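Local coordinates for protein salicylaldehyde dehydrogenase NahF (Pseudomonas putida, PDB 4JZ6) that probably oxidises salicylaldehyde to salicylate with NAD+ and water, a step in the breakdown of naphthalene, at residues T185-G190 against N216-S221; T20-N25 against E50-T55. All coordinates share one frame; numbering follows the deposited sequence.

Overall arrangement
The two contacts lie side by side, with centres about 9 Å apart. Contact 2 comes first along the chain and pairs strand 18-24 with strand 47-52 in a small N-terminal mixed sheet. Contact 1 follows, pairing strand 186-189 with strand 215-218 in the mixed sheet that also contains 159-162, 240-244 and 264-267. Strand 215-218 and the loop after it connect them: Y217 N lies 2.7 Å from F23 O, and S221 N lies 2.8 Å from N53 OD1, both probably as hydrogen bonds. The N-terminal sheet thus lies against the edge strand 215-218 of the larger sheet, while helices 56-73 and 195-208 touch both contacts.

Contact 1 (T185-G190 against N216-S221); sequences TVVFKG and NYLNSS
F188 and Y217 lie side by side on one face of two parallel strands, F188 CD2 3.6 Å from Y217 CD2. Y217 CE2 sits over a face of the F188 ring, and the ring planes are inclined at 36°. On the other face V187 CG1 meets L218 CD1 at 3.6 Å.

Between the two faces the backbones are sewn together by four hydrogen bonds: N216 N to V186 O, F188 N to N216 O, L218 N to F188 O, and G190 N to L218 O, the last at 2.7 Å and nearly straight (172°).

Toward the strand ends polar groups take over. The K189 chain bends at chi2 (70°) and again at chi4, which carries CE to 3.4 Å from S220 OG and lets NZ donate to the carbonyl of its neighbour G190. The N219 amide is gripped at both ends: ND2 gives in-plane to Y217 OH at 2.9 Å and also binds S191 O, while a lone pair of OD1 receives S220 N. These bonds fix its rotation beside G190.

Further out, helix 195-208 covers the aromatic face, with H198 edge-to-face on F188, and helix 225-233 packs against V187, K189 and S220. Strand, helix 195-208 and strand make a beta-alpha-beta crossover, the building unit of Rossmann-type sheets such as the dinucleotide-binding domain of aldehyde dehydrogenases.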
loop_
_atom_site.group_PDB
_atom_site.type_symbol
_atom_site.label_atom_id
_atom_site.label_comp_id
_atom_site.label_asym_id
_atom_site.label_seq_id
_atom_site.Cartn_x
_atom_site.Cartn_y
_atom_site.Cartn_z
ATOM N N THR A 185 -4.864 -4.359 -17.636
ATOM C CA THR A 185 -4.253 -5.439 -18.398
ATOM C C THR A 185 -3.069 -5.928 -17.582
ATOM O O THR A 185 -2.578 -5.206 -16.709
ATOM C CB THR A 185 -3.792 -4.974 -19.787
ATOM O OG1 THR A 185 -2.637 -4.138 -19.657
ATOM C CG2 THR A 185 -4.899 -4.201 -20.477
ATOM N N VAL A 186 -2.615 -7.150 -17.834
ATOM C CA VAL A 186 -1.594 -7.724 -16.966
ATOM C C VAL A 186 -0.474 -8.490 -17.676
ATOM O O VAL A 186 -0.707 -9.234 -18.626
ATOM C CB VAL A 186 -2.240 -8.576 -15.833
ATOM C CG1 VAL A 186 -3.634 -9.006 -16.232
ATOM C CG2 VAL A 186 -1.378 -9.784 -15.469
ATOM N N VAL A 187 0.750 -8.258 -17.213
ATOM C CA VAL A 187 1.876 -9.110 -17.548
ATOM C C VAL A 187 1.989 -10.171 -16.453
ATOM O O VAL A 187 2.341 -9.870 -15.308
ATOM C CB VAL A 187 3.182 -8.305 -17.658
ATOM C CG1 VAL A 187 4.354 -9.231 -17.942
ATOM C CG2 VAL A 187 3.061 -7.250 -18.744
ATOM N N PHE A 188 1.657 -11.406 -16.822
ATOM C CA PHE A 188 1.613 -12.542 -15.910
ATOM C C PHE A 188 2.936 -13.297 -15.963
ATOM O O PHE A 188 3.264 -13.920 -16.971
ATOM C CB PHE A 188 0.439 -13.445 -16.317
ATOM C CG PHE A 188 0.408 -14.799 -15.634
ATOM C CD1 PHE A 188 0.936 -14.989 -14.364
ATOM C CD2 PHE A 188 -0.176 -15.887 -16.280
ATOM C CE1 PHE A 188 0.894 -16.237 -13.763
ATOM C CE2 PHE A 188 -0.228 -17.132 -15.681
ATOM C CZ PHE A 188 0.307 -17.310 -14.424
ATOM N N LYS A 189 3.696 -13.239 -14.873
ATOM C CA LYS A 189 4.938 -13.991 -14.764
ATOM C C LYS A 189 4.693 -15.273 -13.987
ATOM O O LYS A 189 4.405 -15.235 -12.788
ATOM C CB LYS A 189 6.010 -13.164 -14.062
ATOM C CG LYS A 189 7.290 -13.932 -13.775
ATOM C CD LYS A 189 8.054 -14.249 -15.049
ATOM C CE LYS A 189 9.334 -15.037 -14.752
ATOM N NZ LYS A 189 9.098 -16.287 -13.955
ATOM N N GLY A 190 4.811 -16.405 -14.679
ATOM C CA GLY A 190 4.524 -17.702 -14.096
ATOM C C GLY A 190 5.707 -18.320 -13.377
ATOM O O GLY A 190 6.769 -17.700 -13.261
ATOM N N ASN A 216 -0.956 -11.216 -20.823
ATOM C CA ASN A 216 0.283 -11.630 -21.461
ATOM C C ASN A 216 1.105 -12.488 -20.500
ATOM O O ASN A 216 1.280 -12.130 -19.336
ATOM C CB ASN A 216 1.072 -10.406 -21.925
ATOM C CG ASN A 216 0.269 -9.520 -22.871
ATOM O OD1 ASN A 216 0.348 -9.666 -24.091
ATOM N ND2 ASN A 216 -0.514 -8.604 -22.311
ATOM N N TYR A 217 1.603 -13.620 -20.990
ATOM C CA TYR A 217 2.182 -14.642 -20.124
ATOM C C TYR A 217 3.673 -14.842 -20.354
ATOM O O TYR A 217 4.126 -15.011 -21.486
ATOM C CB TYR A 217 1.425 -15.962 -20.315
ATOM C CG TYR A 217 2.073 -17.182 -19.693
ATOM C CD1 TYR A 217 2.341 -18.314 -20.459
ATOM C CD2 TYR A 217 2.405 -17.213 -18.342
ATOM C CE1 TYR A 217 2.925 -19.442 -19.899
ATOM C CE2 TYR A 217 2.995 -18.341 -17.773
ATOM C CZ TYR A 217 3.249 -19.452 -18.558
ATOM O OH TYR A 217 3.832 -20.569 -18.002
ATOM N N LEU A 218 4.430 -14.827 -19.265
ATOM C CA LEU A 218 5.869 -15.020 -19.327
ATOM C C LEU A 218 6.309 -16.070 -18.320
ATOM O O LEU A 218 5.794 -16.131 -17.199
ATOM C CB LEU A 218 6.599 -13.717 -19.021
ATOM C CG LEU A 218 6.411 -12.534 -19.963
ATOM C CD1 LEU A 218 6.936 -11.293 -19.281
ATOM C CD2 LEU A 218 7.135 -12.777 -21.267
ATOM N N ASN A 219 7.262 -16.899 -18.729
ATOM C CA ASN A 219 7.904 -17.828 -17.817
ATOM C C ASN A 219 9.375 -17.942 -18.181
ATOM O O ASN A 219 9.764 -17.641 -19.312
ATOM C CB ASN A 219 7.227 -19.196 -17.863
ATOM C CG ASN A 219 7.200 -19.871 -16.510
ATOM O OD1 ASN A 219 8.081 -19.647 -15.680
ATOM N ND2 ASN A 219 6.180 -20.693 -16.273
ATOM N N SER A 220 10.197 -18.355 -17.223
ATOM C CA SER A 220 11.629 -18.451 -17.465
ATOM C C SER A 220 12.317 -19.389 -16.486
ATOM O O SER A 220 11.750 -19.774 -15.464
ATOM C CB SER A 220 12.277 -17.070 -17.374
ATOM O OG SER A 220 12.138 -16.533 -16.066
ATOM N N SER A 221 13.549 -19.756 -16.808
ATOM C CA SER A 221 14.395 -20.454 -15.858
ATOM C C SER A 221 14.663 -19.501 -14.700
ATOM O O SER A 221 14.701 -18.282 -14.893
ATOM C CB SER A 221 15.702 -20.881 -16.527
ATOM O OG SER A 221 16.258 -19.818 -17.281
#

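Contact 2 (T20-N25 against E50-T55)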
loop_
_atom_site.group_PDB
_atom_site.type_symbol
_atom_site.label_atom_id
_atom_site.label_comp_id
_atom_site.label_asym_id
_atom_site.label_seq_id
_atom_site.Cartn_x
_atom_site.Cartn_y
_atom_site.Cartn_z
ATOM N N THR A 20 5.486 -26.037 -24.004
ATOM C CA THR A 20 4.829 -24.796 -23.593
ATOM C C THR A 20 5.533 -23.542 -24.130
ATOM O O THR A 20 6.761 -23.448 -24.098
ATOM C CB THR A 20 4.749 -24.744 -22.054
ATOM O OG1 THR A 20 3.519 -25.338 -21.632
ATOM C CG2 THR A 20 4.815 -23.315 -21.527
ATOM N N LYS A 21 4.755 -22.578 -24.626
ATOM C CA LYS A 21 5.324 -21.352 -25.188
ATOM C C LYS A 21 5.028 -20.113 -24.340
ATOM O O LYS A 21 4.416 -20.203 -23.273
ATOM C CB LYS A 21 4.807 -21.134 -26.613
ATOM C CG LYS A 21 5.320 -22.144 -27.635
ATOM C CD LYS A 21 5.023 -21.700 -29.061
ATOM C CE LYS A 21 5.664 -22.629 -30.082
ATOM N NZ LYS A 21 5.583 -22.075 -31.467
ATOM N N LEU A 22 5.486 -18.957 -24.817
ATOM C CA LEU A 22 5.119 -17.664 -24.236
ATOM C C LEU A 22 3.801 -17.197 -24.851
ATOM O O LEU A 22 3.396 -17.690 -25.907
ATOM C CB LEU A 22 6.208 -16.629 -24.525
ATOM C CG LEU A 22 7.311 -16.374 -23.492
ATOM C CD1 LEU A 22 7.601 -17.602 -22.632
ATOM C CD2 LEU A 22 8.578 -15.871 -24.189
ATOM N N PHE A 23 3.133 -16.244 -24.207
ATOM C CA PHE A 23 1.881 -15.718 -24.745
ATOM C C PHE A 23 1.829 -14.190 -24.743
ATOM O O PHE A 23 1.770 -13.563 -23.684
ATOM C CB PHE A 23 0.698 -16.288 -23.970
ATOM C CG PHE A 23 -0.636 -15.933 -24.549
ATOM C CD1 PHE A 23 -1.113 -16.588 -25.676
ATOM C CD2 PHE A 23 -1.422 -14.952 -23.961
ATOM C CE1 PHE A 23 -2.354 -16.272 -26.212
ATOM C CE2 PHE A 23 -2.658 -14.629 -24.489
ATOM C CZ PHE A 23 -3.129 -15.293 -25.614
ATOM N N ILE A 24 1.859 -13.599 -25.936
ATOM C CA ILE A 24 1.770 -12.149 -26.097
ATOM C C ILE A 24 0.846 -11.784 -27.261
ATOM O O ILE A 24 0.996 -12.314 -28.362
ATOM C CB ILE A 24 3.152 -11.519 -26.349
ATOM C CG1 ILE A 24 4.108 -11.835 -25.197
ATOM C CG2 ILE A 24 3.021 -10.023 -26.538
ATOM C CD1 ILE A 24 5.466 -11.195 -25.339
ATOM N N ASN A 25 -0.103 -10.883 -27.008
ATOM C CA ASN A 25 -1.044 -10.417 -28.033
ATOM C C ASN A 25 -1.844 -11.520 -28.725
ATOM O O ASN A 25 -1.889 -11.577 -29.954
ATOM C CB ASN A 25 -0.322 -9.576 -29.089
ATOM C CG ASN A 25 -0.481 -8.089 -28.859
ATOM O OD1 ASN A 25 -1.520 -7.629 -28.378
ATOM N ND2 ASN A 25 0.548 -7.323 -29.208
ATOM N N GLU A 50 8.616 -28.794 -21.122
ATOM C CA GLU A 50 9.627 -27.946 -21.742
ATOM C C GLU A 50 8.961 -26.623 -22.114
ATOM O O GLU A 50 7.977 -26.606 -22.852
ATOM C CB GLU A 50 10.223 -28.627 -22.976
ATOM C CG GLU A 50 11.355 -27.858 -23.638
ATOM C CD GLU A 50 11.911 -28.566 -24.873
ATOM O OE1 GLU A 50 11.422 -29.666 -25.216
ATOM O OE2 GLU A 50 12.844 -28.021 -25.508
ATOM N N SER A 51 9.481 -25.521 -21.585
ATOM C CA SER A 51 8.858 -24.215 -21.789
ATOM C C SER A 51 9.786 -23.232 -22.502
ATOM O O SER A 51 11.008 -23.324 -22.386
ATOM C CB SER A 51 8.390 -23.632 -20.451
ATOM O OG SER A 51 7.810 -22.342 -20.608
ATOM N N ALA A 52 9.197 -22.307 -23.255
ATOM C CA ALA A 52 9.954 -21.208 -23.841
ATOM C C ALA A 52 10.588 -20.401 -22.715
ATOM O O ALA A 52 9.949 -20.136 -21.698
ATOM C CB ALA A 52 9.046 -20.329 -24.682
ATOM N N ASN A 53 11.854 -20.032 -22.885
ATOM C CA ASN A 53 12.583 -19.320 -21.844
ATOM C C ASN A 53 12.671 -17.838 -22.160
ATOM O O ASN A 53 13.583 -17.406 -22.856
ATOM C CB ASN A 53 13.985 -19.909 -21.686
ATOM C CG ASN A 53 14.618 -19.566 -20.350
ATOM O OD1 ASN A 53 13.972 -18.997 -19.465
ATOM N ND2 ASN A 53 15.886 -19.926 -20.193
ATOM N N ALA A 54 11.719 -17.067 -21.641
ATOM C CA ALA A 54 11.605 -15.645 -21.951
ATOM C C ALA A 54 12.886 -14.873 -21.685
ATOM O O ALA A 54 13.646 -15.202 -20.779
ATOM C CB ALA A 54 10.456 -15.030 -21.172
ATOM N N THR A 55 13.123 -13.853 -22.496
ATOM C CA THR A 55 14.226 -12.936 -22.263
ATOM C C THR A 55 13.662 -11.621 -21.757
ATOM O O THR A 55 12.444 -11.435 -21.718
ATOM C CB THR A 55 15.013 -12.646 -23.544
ATOM O OG1 THR A 55 14.153 -12.010 -24.498
ATOM C CG2 THR A 55 15.574 -13.931 -24.126
#
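L22 turns its two methyls onto a pair of alanines: CD1 rests 3.7 Å from A52 CB, and CD2 is equally far from A54 CB. This is the close-fitting apolar part of the contact, and D58 of helix 56-73 touches L22 as well. The strands run parallel here but pair only briefly. T20 N donates to E50 O at 2.8 Å, and T20 O receives A52 N, whose approach is tilted 23° from the carbonyl plane. S51 CA also comes within 3.2 Å of T20 O, a CA-H...O contact. On the face shared by T20 and S51, the T20 methyl CG2 stands 3.3 Å from S51 OG. That hydroxyl, swung across from the backbone N (chi1 178°), is turned toward the A52 carbonyl, to which it donates over 3.3 Å. Helix 195-208 touches this face, A199 at T20 and P195 at S51.

The solvent side is looser. K21 is exposed and its CB leads away from the other strand; its ammonium has a long, weak ion pair with D30. E50 extends outward too, and its carboxylate is held by H17, near the N-terminus, and by T36.

The chemistry is thus divided: two main-chain bonds set the register, methyl groups fill the inner side, and the charges sit at the margin, where they probably add little to the hold between the strands.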